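Local atomic coordinates of 70 kDa protein (Xanthomonas sp., PDB entry 4B2N), a protein that cleaves rubber (poly(cis-1,4-isoprene)) oxidatively and processively as a dioxygenase with two c-type hemes. Residues V100-F108 / L171-D179; V311-V319 / R329-N340. All coordinates share one frame; numbering follows the deposited sequence.

Overall arrangement
Contact 1 (100-108 with 171-179) and contact 2 (311-319 with 329-340) lie on the same side of the chain's centre, their own centres about 13 Å apart, and they touch directly. A salt bridge between Arg-105 NE and Glu-335 OE2, 2.8 Å long, ties the end of helix 88-104 to helix 333-345. Ring packing supplies two more joins, Phe-107 CD1 to Phe-336 CE1 at 3.6 Å and Phe-108 CE2 to Phe-317 CD1 at 3.4 Å. Phe-108, Glu-314, Phe-317, Phe-336 and Ile-339 all belong to one heme c pocket, and Phe-317 CE2 stands 5.0 Å from its iron, which His-195 ligates axially.

Contact 1: V100-F108 / L171-D179; sequences VNLEERQFF and LGLIQGKDD
Lys-177 O receives two N-H groups from the segment that follows helix 88-104: Gln-106 N at 3.0 Å and Arg-105 NH1 at 2.9 Å. They arrive from opposite faces of the carbonyl plane, so the oxygen is clasped between backbone and side chain. Arg-105 can add its side chain to the grip because it folds back, bending at chi2 (-82°) and again at chi3. The same guanidinium meets Asp-179 end-on, both terminal nitrogens converging on one oxygen: NH2 lies 2.8 Å and NH1 3.1 Å from OD1. The bond from NH1 uses the anti lone pair, whereas NH2 comes from above the carboxylate plane; the two flat groups stand at 88°. Phe-107 CE1 lies over one guanidinium face near its rim, 3.5 Å above the plane, and Asp-179 OD2 has a second cationic partner in Arg-324. These constraints limit the rotation of the arginine head.

Nearer the surface, Glu-104 and Lys-177 run alongside each other, extended, closing a salt bridge from NZ to OE1 of 2.9 Å; water 1 joins NZ to the other carboxylate oxygen, OE2. Deeper in, Ile-174 holds CG1 anti to the backbone N (chi1 -165°) and continues extended, bringing CD1 within 3.4 Å of Glu-103 O and against Arg-105 O. The backbone bond from Lys-177 N to Glu-104 O, together with that from Gln-106 N to Lys-177 O, gives the pattern of a single parallel beta bridge. It joins the exit of helix 88-104 to the chain leaving edge strand 173-174, beside the heme c pocket that Phe-108 enters.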
loop_
_atom_site.group_PDB
_atom_site.type_symbol
_atom_site.label_atom_id
_atom_site.label_comp_id
_atom_site.label_asym_id
_atom_site.label_seq_id
_atom_site.Cartn_x
_atom_site.Cartn_y
_atom_site.Cartn_z
ATOM N N VAL A 100 13.986 10.054 7.379
ATOM C CA VAL A 100 14.415 11.327 6.723
ATOM C C VAL A 100 14.163 11.270 5.203
ATOM O O VAL A 100 13.652 12.236 4.599
ATOM C CB VAL A 100 15.917 11.559 7.021
ATOM C CG1 VAL A 100 16.410 12.777 6.235
ATOM C CG2 VAL A 100 16.149 11.841 8.531
ATOM N N ASN A 101 14.538 10.138 4.561
ATOM C CA ASN A 101 14.153 9.910 3.126
ATOM C C ASN A 101 12.671 10.114 2.853
ATOM O O ASN A 101 12.339 10.779 1.882
ATOM C CB ASN A 101 14.555 8.519 2.669
ATOM C CG ASN A 101 16.066 8.374 2.563
ATOM O OD1 ASN A 101 16.808 9.374 2.581
ATOM N ND2 ASN A 101 16.545 7.104 2.455
ATOM N N LEU A 102 11.800 9.618 3.719
ATOM C CA LEU A 102 10.346 9.735 3.464
ATOM C C LEU A 102 9.888 11.216 3.567
ATOM O O LEU A 102 8.923 11.631 2.904
ATOM C CB LEU A 102 9.519 8.776 4.347
ATOM C CG LEU A 102 9.690 7.298 4.064
ATOM C CD1 LEU A 102 8.936 6.384 5.052
ATOM C CD2 LEU A 102 9.265 7.058 2.627
ATOM N N GLU A 103 10.577 11.968 4.442
ATOM C CA GLU A 103 10.157 13.315 4.758
ATOM C C GLU A 103 10.724 14.296 3.721
ATOM O O GLU A 103 10.056 15.305 3.386
ATOM C CB GLU A 103 10.646 13.709 6.160
ATOM C CG GLU A 103 9.781 13.137 7.299
ATOM C CD GLU A 103 10.319 13.528 8.650
ATOM O OE1 GLU A 103 11.101 14.540 8.709
ATOM O OE2 GLU A 103 9.976 12.815 9.651
ATOM N N GLU A 104 11.948 14.043 3.243
ATOM C CA GLU A 104 12.612 15.033 2.427
ATOM C C GLU A 104 13.117 14.679 1.057
ATOM O O GLU A 104 13.698 15.559 0.356
ATOM C CB GLU A 104 13.723 15.815 3.118
ATOM C CG GLU A 104 14.533 15.203 4.191
ATOM C CD GLU A 104 15.607 16.182 4.702
ATOM O OE1 GLU A 104 16.671 16.360 4.058
ATOM O OE2 GLU A 104 15.365 16.717 5.779
ATOM N N ARG A 105 12.947 13.431 0.641
ATOM C CA ARG A 105 13.519 13.096 -0.693
ATOM C C ARG A 105 12.419 13.068 -1.734
ATOM O O ARG A 105 11.392 12.425 -1.531
ATOM C CB ARG A 105 14.262 11.729 -0.595
ATOM C CG ARG A 105 15.608 11.938 0.075
ATOM C CD ARG A 105 16.622 12.444 -0.975
ATOM N NE ARG A 105 17.033 11.351 -1.877
ATOM C CZ ARG A 105 16.905 11.328 -3.198
ATOM N NH1 ARG A 105 16.349 12.353 -3.845
ATOM N NH2 ARG A 105 17.340 10.281 -3.912
ATOM N N GLN A 106 12.633 13.731 -2.866
ATOM C CA GLN A 106 11.667 13.614 -3.964
ATOM C C GLN A 106 11.961 12.366 -4.826
ATOM O O GLN A 106 12.790 12.381 -5.732
ATOM C CB GLN A 106 11.646 14.853 -4.835
ATOM C CG GLN A 106 10.421 14.814 -5.783
ATOM C CD GLN A 106 9.976 16.195 -6.148
ATOM O OE1 GLN A 106 8.813 16.603 -5.898
ATOM N NE2 GLN A 106 10.894 16.948 -6.696
ATOM N N PHE A 107 11.294 11.287 -4.511
ATOM C CA PHE A 107 11.418 10.032 -5.229
ATOM C C PHE A 107 10.380 9.984 -6.346
ATOM O O PHE A 107 10.722 9.747 -7.515
ATOM C CB PHE A 107 11.101 8.889 -4.259
ATOM C CG PHE A 107 12.167 8.694 -3.220
ATOM C CD1 PHE A 107 13.512 8.456 -3.608
ATOM C CD2 PHE A 107 11.852 8.771 -1.871
ATOM C CE1 PHE A 107 14.536 8.319 -2.661
ATOM C CE2 PHE A 107 12.870 8.589 -0.903
ATOM C CZ PHE A 107 14.204 8.384 -1.320
ATOM N N PHE A 108 9.126 10.188 -5.945
ATOM C CA PHE A 108 7.922 10.070 -6.812
ATOM C C PHE A 108 7.940 11.178 -7.851
ATOM O O PHE A 108 8.377 12.311 -7.594
ATOM C CB PHE A 108 6.696 10.121 -5.888
ATOM C CG PHE A 108 5.349 10.034 -6.582
ATOM C CD1 PHE A 108 4.789 11.161 -7.254
ATOM C CD2 PHE A 108 4.627 8.873 -6.561
ATOM C CE1 PHE A 108 3.534 11.090 -7.914
ATOM C CE2 PHE A 108 3.356 8.819 -7.168
ATOM C CZ PHE A 108 2.815 9.921 -7.823
ATOM N N LEU A 171 0.962 16.610 4.474
ATOM C CA LEU A 171 1.544 15.301 4.444
ATOM C C LEU A 171 1.073 14.650 3.184
ATOM O O LEU A 171 -0.125 14.678 2.898
ATOM C CB LEU A 171 0.977 14.497 5.599
ATOM C CG LEU A 171 1.458 13.068 5.729
ATOM C CD1 LEU A 171 2.979 12.916 5.901
ATOM C CD2 LEU A 171 0.609 12.438 6.861
ATOM N N GLY A 172 1.948 14.052 2.409
ATOM C CA GLY A 172 1.393 13.464 1.155
ATOM C C GLY A 172 1.808 14.165 -0.105
ATOM O O GLY A 172 1.749 13.588 -1.194
ATOM N N LEU A 173 2.188 15.420 0.031
ATOM C CA LEU A 173 2.829 16.116 -1.103
ATOM C C LEU A 173 4.228 16.409 -0.613
ATOM O O LEU A 173 4.484 16.500 0.622
ATOM C CB LEU A 173 2.188 17.468 -1.477
ATOM C CG LEU A 173 0.735 17.378 -2.013
ATOM C CD1 LEU A 173 0.070 18.737 -2.254
ATOM C CD2 LEU A 173 0.599 16.469 -3.256
ATOM N N ILE A 174 5.125 16.627 -1.596
ATOM C CA ILE A 174 6.491 16.916 -1.248
ATOM C C ILE A 174 7.133 17.781 -2.313
ATOM O O ILE A 174 6.859 17.628 -3.512
ATOM C CB ILE A 174 7.306 15.575 -0.987
ATOM C CG1 ILE A 174 8.628 15.877 -0.261
ATOM C CG2 ILE A 174 7.527 14.790 -2.320
ATOM C CD1 ILE A 174 9.479 14.640 0.119
ATOM N N GLN A 175 7.981 18.690 -1.862
ATOM C CA GLN A 175 8.980 19.238 -2.738
ATOM C C GLN A 175 10.290 18.416 -2.575
ATOM O O GLN A 175 10.726 17.761 -3.525
ATOM C CB GLN A 175 9.252 20.734 -2.459
ATOM C CG GLN A 175 10.511 21.246 -3.161
ATOM C CD GLN A 175 11.099 22.556 -2.638
ATOM O OE1 GLN A 175 11.813 23.209 -3.373
ATOM N NE2 GLN A 175 10.831 22.906 -1.373
ATOM N N GLY A 176 10.881 18.468 -1.369
ATOM C CA GLY A 176 11.978 17.645 -1.046
ATOM C C GLY A 176 13.235 17.956 -1.818
ATOM O O GLY A 176 13.324 18.995 -2.474
ATOM N N LYS A 177 14.166 17.016 -1.788
ATOM C CA LYS A 177 15.503 17.200 -2.406
ATOM C C LYS A 177 15.740 16.154 -3.471
ATOM O O LYS A 177 15.318 14.996 -3.305
ATOM C CB LYS A 177 16.565 17.090 -1.345
ATOM C CG LYS A 177 16.407 18.132 -0.262
ATOM C CD LYS A 177 17.387 17.867 0.856
ATOM C CE LYS A 177 17.700 19.113 1.654
ATOM N NZ LYS A 177 18.107 18.623 2.997
ATOM N N ASP A 178 16.394 16.573 -4.546
ATOM C CA ASP A 178 16.670 15.700 -5.695
ATOM C C ASP A 178 17.891 14.788 -5.380
ATOM O O ASP A 178 18.389 14.789 -4.272
ATOM C CB ASP A 178 16.868 16.536 -6.960
ATOM C CG ASP A 178 18.082 17.486 -6.878
ATOM O OD1 ASP A 178 19.039 17.299 -6.099
ATOM O OD2 ASP A 178 18.113 18.405 -7.684
ATOM N N ASP A 179 18.387 14.063 -6.381
ATOM C CA ASP A 179 19.398 13.081 -6.077
ATOM C C ASP A 179 20.761 13.795 -5.835
ATOM O O ASP A 179 21.678 13.200 -5.331
ATOM C CB ASP A 179 19.497 12.000 -7.180
ATOM C CG ASP A 179 18.171 11.217 -7.401
ATOM O OD1 ASP A 179 17.265 11.286 -6.555
ATOM O OD2 ASP A 179 18.057 10.516 -8.456
HETATM O O HOH W 1 16.324 19.753 5.404
#

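Contact 2: V311-V319 / R329-N340; sequences VHSEMAFGV and RRGLEDEFEDIN. With HEC (heme c), chain C.
Val-319 O accepts the NE hydrogen of Arg-329 in its carbonyl plane at 2.7 Å, with an N-H...O angle of 131°; the arginine reaches it with its chain extended from CG to NE. Elsewhere along the interface His-312 NE2 donates to Glu-333 OE1 at the ring edge, while Trp-449 stacks on the imidazole; the modelled 2.5 Å is unusually short, its exact length doubtful. Met-315 lies across Phe-336, its CG 3.3 Å from the ring atom CG. The opposite ring face is covered by Ile-339 CD1. A bend at chi3 (77°) turns Met-315 CE toward the backbone of 329-333, 3.5 Å from Glu-333 N. SD stands oblique to the ring in a Met-aromatic contact. At the far end, Glu-314 OE2 takes a weak bond from Asn-340 ND2; Glu-314 OE1 is buried without a polar partner in the model.

Helices 312-319 and 333-340 cross at 124°, their axes 9.5 Å apart. The heme c lies beside this crossing: Phe-317 packs on the porphyrin, CE2 3.4 Å from heme C1C, while Phe-336 meets heme CBB with its ring edge (CE2 3.8 Å away) and Glu-314 and Ile-339 meet the methyls CMA and CMB. Together they line a c-type heme pocket.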
loop_
_atom_site.group_PDB
_atom_site.type_symbol
_atom_site.label_atom_id
_atom_site.label_comp_id
_atom_site.label_asym_id
_atom_site.label_seq_id
_atom_site.Cartn_x
_atom_site.Cartn_y
_atom_site.Cartn_z
ATOM N N VAL A 311 13.380 -4.927 -1.706
ATOM C CA VAL A 311 12.949 -3.541 -1.661
ATOM C C VAL A 311 12.727 -2.982 -3.049
ATOM O O VAL A 311 12.338 -1.807 -3.178
ATOM C CB VAL A 311 13.963 -2.635 -0.911
ATOM C CG1 VAL A 311 14.150 -3.177 0.496
ATOM C CG2 VAL A 311 15.288 -2.560 -1.705
ATOM N N HIS A 312 12.904 -3.817 -4.086
ATOM C CA HIS A 312 12.690 -3.341 -5.501
ATOM C C HIS A 312 11.267 -3.015 -5.708
ATOM O O HIS A 312 10.912 -1.986 -6.327
ATOM C CB HIS A 312 13.176 -4.390 -6.504
ATOM C CG HIS A 312 14.651 -4.441 -6.598
ATOM N ND1 HIS A 312 15.293 -5.020 -7.614
ATOM C CD2 HIS A 312 15.639 -3.935 -5.734
ATOM C CE1 HIS A 312 16.648 -4.924 -7.424
ATOM N NE2 HIS A 312 16.861 -4.229 -6.295
ATOM N N SER A 313 10.381 -3.844 -5.141
ATOM C CA SER A 313 8.957 -3.450 -5.163
ATOM C C SER A 313 8.730 -2.075 -4.475
ATOM O O SER A 313 7.954 -1.206 -4.982
ATOM C CB SER A 313 8.105 -4.524 -4.508
ATOM O OG SER A 313 8.565 -4.746 -3.177
ATOM N N GLU A 314 9.427 -1.825 -3.359
ATOM C CA GLU A 314 9.203 -0.579 -2.609
ATOM C C GLU A 314 9.710 0.572 -3.451
ATOM O O GLU A 314 9.249 1.724 -3.344
ATOM C CB GLU A 314 9.999 -0.634 -1.287
ATOM C CG GLU A 314 9.509 -1.757 -0.369
ATOM C CD GLU A 314 10.097 -1.707 1.032
ATOM O OE1 GLU A 314 10.860 -0.732 1.342
ATOM O OE2 GLU A 314 9.814 -2.687 1.791
ATOM N N MET A 315 10.668 0.238 -4.313
ATOM C CA MET A 315 11.266 1.234 -5.215
ATOM C C MET A 315 10.482 1.679 -6.427
ATOM O O MET A 315 10.843 2.706 -7.033
ATOM C CB MET A 315 12.640 0.756 -5.678
ATOM C CG MET A 315 13.745 0.836 -4.632
ATOM S SD MET A 315 15.168 -0.203 -5.106
ATOM C CE MET A 315 15.882 0.849 -6.321
ATOM N N ALA A 316 9.368 0.999 -6.741
ATOM C CA ALA A 316 8.645 1.245 -7.996
ATOM C C ALA A 316 8.456 2.760 -8.313
ATOM O O ALA A 316 8.791 3.229 -9.422
ATOM C CB ALA A 316 7.294 0.560 -7.945
ATOM N N PHE A 317 7.926 3.536 -7.356
ATOM C CA PHE A 317 7.602 4.952 -7.728
ATOM C C PHE A 317 8.846 5.789 -7.914
ATOM O O PHE A 317 8.830 6.848 -8.594
ATOM C CB PHE A 317 6.684 5.580 -6.679
ATOM C CG PHE A 317 5.242 5.209 -6.868
ATOM C CD1 PHE A 317 4.512 5.716 -7.936
ATOM C CD2 PHE A 317 4.628 4.322 -5.986
ATOM C CE1 PHE A 317 3.142 5.362 -8.095
ATOM C CE2 PHE A 317 3.287 3.982 -6.124
ATOM C CZ PHE A 317 2.549 4.487 -7.185
ATOM N N GLY A 318 9.936 5.353 -7.309
ATOM C CA GLY A 318 11.178 6.124 -7.509
ATOM C C GLY A 318 11.818 5.802 -8.835
ATOM O O GLY A 318 12.402 6.643 -9.494
ATOM N N VAL A 319 11.737 4.537 -9.216
ATOM C CA VAL A 319 12.250 4.044 -10.509
ATOM C C VAL A 319 11.392 4.676 -11.578
ATOM O O VAL A 319 11.906 5.098 -12.626
ATOM C CB VAL A 319 12.123 2.480 -10.620
ATOM C CG1 VAL A 319 12.402 2.029 -12.052
ATOM C CG2 VAL A 319 13.052 1.807 -9.631
ATOM N N ARG A 329 18.223 5.313 -11.168
ATOM C CA ARG A 329 17.040 4.508 -10.716
ATOM C C ARG A 329 17.544 3.326 -9.924
ATOM O O ARG A 329 17.149 3.167 -8.791
ATOM C CB ARG A 329 16.167 4.016 -11.852
ATOM C CG ARG A 329 15.483 5.071 -12.681
ATOM C CD ARG A 329 14.728 4.491 -13.850
ATOM N NE ARG A 329 13.944 5.596 -14.384
ATOM C CZ ARG A 329 14.189 6.133 -15.582
ATOM N NH1 ARG A 329 15.151 5.669 -16.353
ATOM N NH2 ARG A 329 13.497 7.189 -15.986
ATOM N N ARG A 330 18.417 2.509 -10.505
ATOM C CA ARG A 330 18.992 1.350 -9.760
ATOM C C ARG A 330 19.662 1.809 -8.446
ATOM O O ARG A 330 19.627 1.118 -7.429
ATOM C CB ARG A 330 20.054 0.621 -10.610
ATOM C CG ARG A 330 19.447 -0.114 -11.788
ATOM C CD ARG A 330 20.418 -1.079 -12.423
ATOM N NE ARG A 330 21.738 -0.506 -12.688
ATOM C CZ ARG A 330 22.189 -0.165 -13.891
ATOM N NH1 ARG A 330 21.410 -0.272 -14.948
ATOM N NH2 ARG A 330 23.458 0.266 -14.041
ATOM N N GLY A 331 20.291 2.981 -8.500
ATOM C CA GLY A 331 21.087 3.505 -7.356
ATOM C C GLY A 331 20.260 4.090 -6.203
ATOM O O GLY A 331 20.826 4.434 -5.181
ATOM N N LEU A 332 18.923 4.096 -6.327
ATOM C CA LEU A 332 18.030 4.355 -5.193
ATOM C C LEU A 332 18.025 3.222 -4.187
ATOM O O LEU A 332 17.488 3.390 -3.092
ATOM C CB LEU A 332 16.549 4.549 -5.613
ATOM C CG LEU A 332 16.402 5.820 -6.447
ATOM C CD1 LEU A 332 15.045 5.867 -7.129
ATOM C CD2 LEU A 332 16.458 7.058 -5.579
ATOM N N GLU A 333 18.592 2.077 -4.543
ATOM C CA GLU A 333 18.504 0.889 -3.674
ATOM C C GLU A 333 18.959 1.084 -2.202
ATOM O O GLU A 333 18.242 0.650 -1.302
ATOM C CB GLU A 333 19.231 -0.329 -4.316
ATOM C CG GLU A 333 18.912 -1.631 -3.566
ATOM C CD GLU A 333 19.404 -2.852 -4.365
ATOM O OE1 GLU A 333 18.902 -3.044 -5.501
ATOM O OE2 GLU A 333 20.331 -3.564 -3.864
ATOM N N ASP A 334 20.137 1.673 -1.950
ATOM C CA ASP A 334 20.587 1.912 -0.556
ATOM C C ASP A 334 19.518 2.737 0.204
ATOM O O ASP A 334 19.188 2.428 1.368
ATOM C CB ASP A 334 21.956 2.657 -0.466
ATOM C CG ASP A 334 23.132 1.885 -1.053
ATOM O OD1 ASP A 334 22.993 0.712 -1.426
ATOM O OD2 ASP A 334 24.249 2.466 -1.097
ATOM N N GLU A 335 18.987 3.793 -0.432
ATOM C CA GLU A 335 17.981 4.639 0.221
ATOM C C GLU A 335 16.727 3.859 0.579
ATOM O O GLU A 335 16.104 4.023 1.667
ATOM C CB GLU A 335 17.653 5.825 -0.674
ATOM C CG GLU A 335 18.791 6.824 -0.612
ATOM C CD GLU A 335 18.590 7.982 -1.599
ATOM O OE1 GLU A 335 18.483 7.745 -2.816
ATOM O OE2 GLU A 335 18.603 9.146 -1.152
ATOM N N PHE A 336 16.414 2.914 -0.294
ATOM C CA PHE A 336 15.221 2.092 -0.048
ATOM C C PHE A 336 15.370 0.988 0.976
ATOM O O PHE A 336 14.434 0.636 1.706
ATOM C CB PHE A 336 14.627 1.680 -1.359
ATOM C CG PHE A 336 13.728 2.755 -1.919
ATOM C CD1 PHE A 336 14.275 3.904 -2.551
ATOM C CD2 PHE A 336 12.336 2.621 -1.842
ATOM C CE1 PHE A 336 13.416 4.928 -3.040
ATOM C CE2 PHE A 336 11.484 3.637 -2.336
ATOM C CZ PHE A 336 12.010 4.785 -2.893
ATOM N N GLU A 337 16.559 0.433 1.079
ATOM C CA GLU A 337 16.873 -0.483 2.200
ATOM C C GLU A 337 16.716 0.312 3.560
ATOM O O GLU A 337 16.208 -0.183 4.510
ATOM C CB GLU A 337 18.358 -0.951 2.051
ATOM C CG GLU A 337 18.560 -1.904 0.892
ATOM C CD GLU A 337 17.981 -3.309 1.131
ATOM O OE1 GLU A 337 17.337 -3.617 2.178
ATOM O OE2 GLU A 337 18.213 -4.174 0.251
ATOM N N ASP A 338 17.108 1.572 3.596
ATOM C CA ASP A 338 16.931 2.392 4.805
ATOM C C ASP A 338 15.434 2.700 5.032
ATOM O O ASP A 338 14.939 2.573 6.149
ATOM C CB ASP A 338 17.694 3.730 4.648
ATOM C CG ASP A 338 19.230 3.602 4.801
ATOM O OD1 ASP A 338 19.712 2.610 5.371
ATOM O OD2 ASP A 338 19.964 4.550 4.342
ATOM N N ILE A 339 14.689 3.055 3.962
ATOM C CA ILE A 339 13.224 3.175 4.072
ATOM C C ILE A 339 12.618 1.875 4.647
ATOM O O ILE A 339 11.871 1.908 5.598
ATOM C CB ILE A 339 12.541 3.646 2.738
ATOM C CG1 ILE A 339 12.980 5.117 2.345
ATOM C CG2 ILE A 339 11.022 3.360 2.854
ATOM C CD1 ILE A 339 12.658 5.474 0.903
ATOM N N ASN A 340 12.995 0.747 4.065
ATOM C CA ASN A 340 12.497 -0.549 4.485
ATOM C C ASN A 340 12.774 -0.823 5.973
ATOM O O ASN A 340 11.915 -1.306 6.694
ATOM C CB ASN A 340 13.085 -1.668 3.629
ATOM C CG ASN A 340 12.588 -3.002 4.050
ATOM O OD1 ASN A 340 13.374 -3.832 4.560
ATOM N ND2 ASN A 340 11.279 -3.203 3.939
HETATM FE FE HEC C . 3.089 1.863 -1.627
HETATM C CHA HEC C . 2.237 -1.499 -1.243
HETATM C CHB HEC C . 6.162 1.276 -0.023
HETATM C CHC HEC C . 4.331 5.017 -2.589
HETATM C CHD HEC C . -0.037 2.625 -2.611
HETATM N NA HEC C . 4.005 0.321 -0.870
HETATM C C1A HEC C . 3.448 -0.972 -0.634
HETATM C C2A HEC C . 4.265 -1.802 0.238
HETATM C C3A HEC C . 5.413 -1.041 0.604
HETATM C C4A HEC C . 5.207 0.249 -0.066
HETATM C CMA HEC C . 6.528 -1.452 1.545
HETATM C CAA HEC C . 4.007 -3.251 0.727
HETATM C CBA HEC C . 3.006 -3.138 1.879
HETATM C CGA HEC C . 2.510 -4.492 2.351
HETATM O O1A HEC C . 2.141 -5.402 1.530
HETATM O O2A HEC C . 2.421 -4.585 3.579
HETATM N NB HEC C . 4.880 2.837 -1.444
HETATM C C1B HEC C . 5.953 2.525 -0.709
HETATM C C2B HEC C . 7.044 3.487 -0.730
HETATM C C3B HEC C . 6.523 4.559 -1.487
HETATM C C4B HEC C . 5.177 4.109 -1.822
HETATM C CMB HEC C . 8.333 3.240 -0.054
HETATM C CAB HEC C . 7.180 5.841 -1.928
HETATM C CBB HEC C . 8.298 5.672 -2.788
HETATM N NC HEC C . 2.384 3.541 -2.412
HETATM C C1C HEC C . 2.929 4.752 -2.800
HETATM C C2C HEC C . 1.925 5.716 -3.317
HETATM C C3C HEC C . 0.654 4.960 -3.336
HETATM C C4C HEC C . 0.981 3.645 -2.789
HETATM C CMC HEC C . 2.268 7.125 -3.790
HETATM C CAC HEC C . -0.698 5.401 -3.807
HETATM C CBC HEC C . -0.762 6.159 -4.980
HETATM N ND HEC C . 1.416 0.734 -1.895
HETATM C C1D HEC C . 0.248 1.224 -2.306
HETATM C C2D HEC C . -0.788 0.245 -2.391
HETATM C C3D HEC C . -0.115 -0.955 -2.005
HETATM C C4D HEC C . 1.259 -0.546 -1.738
HETATM C CMD HEC C . -2.220 0.359 -2.773
HETATM C CAD HEC C . -0.733 -2.309 -2.048
HETATM C CBD HEC C . -0.597 -2.599 -3.594
HETATM C CGD HEC C . -1.280 -3.906 -3.922
HETATM O O1D HEC C . -2.410 -3.917 -4.471
HETATM O O2D HEC C . -0.686 -4.962 -3.518
#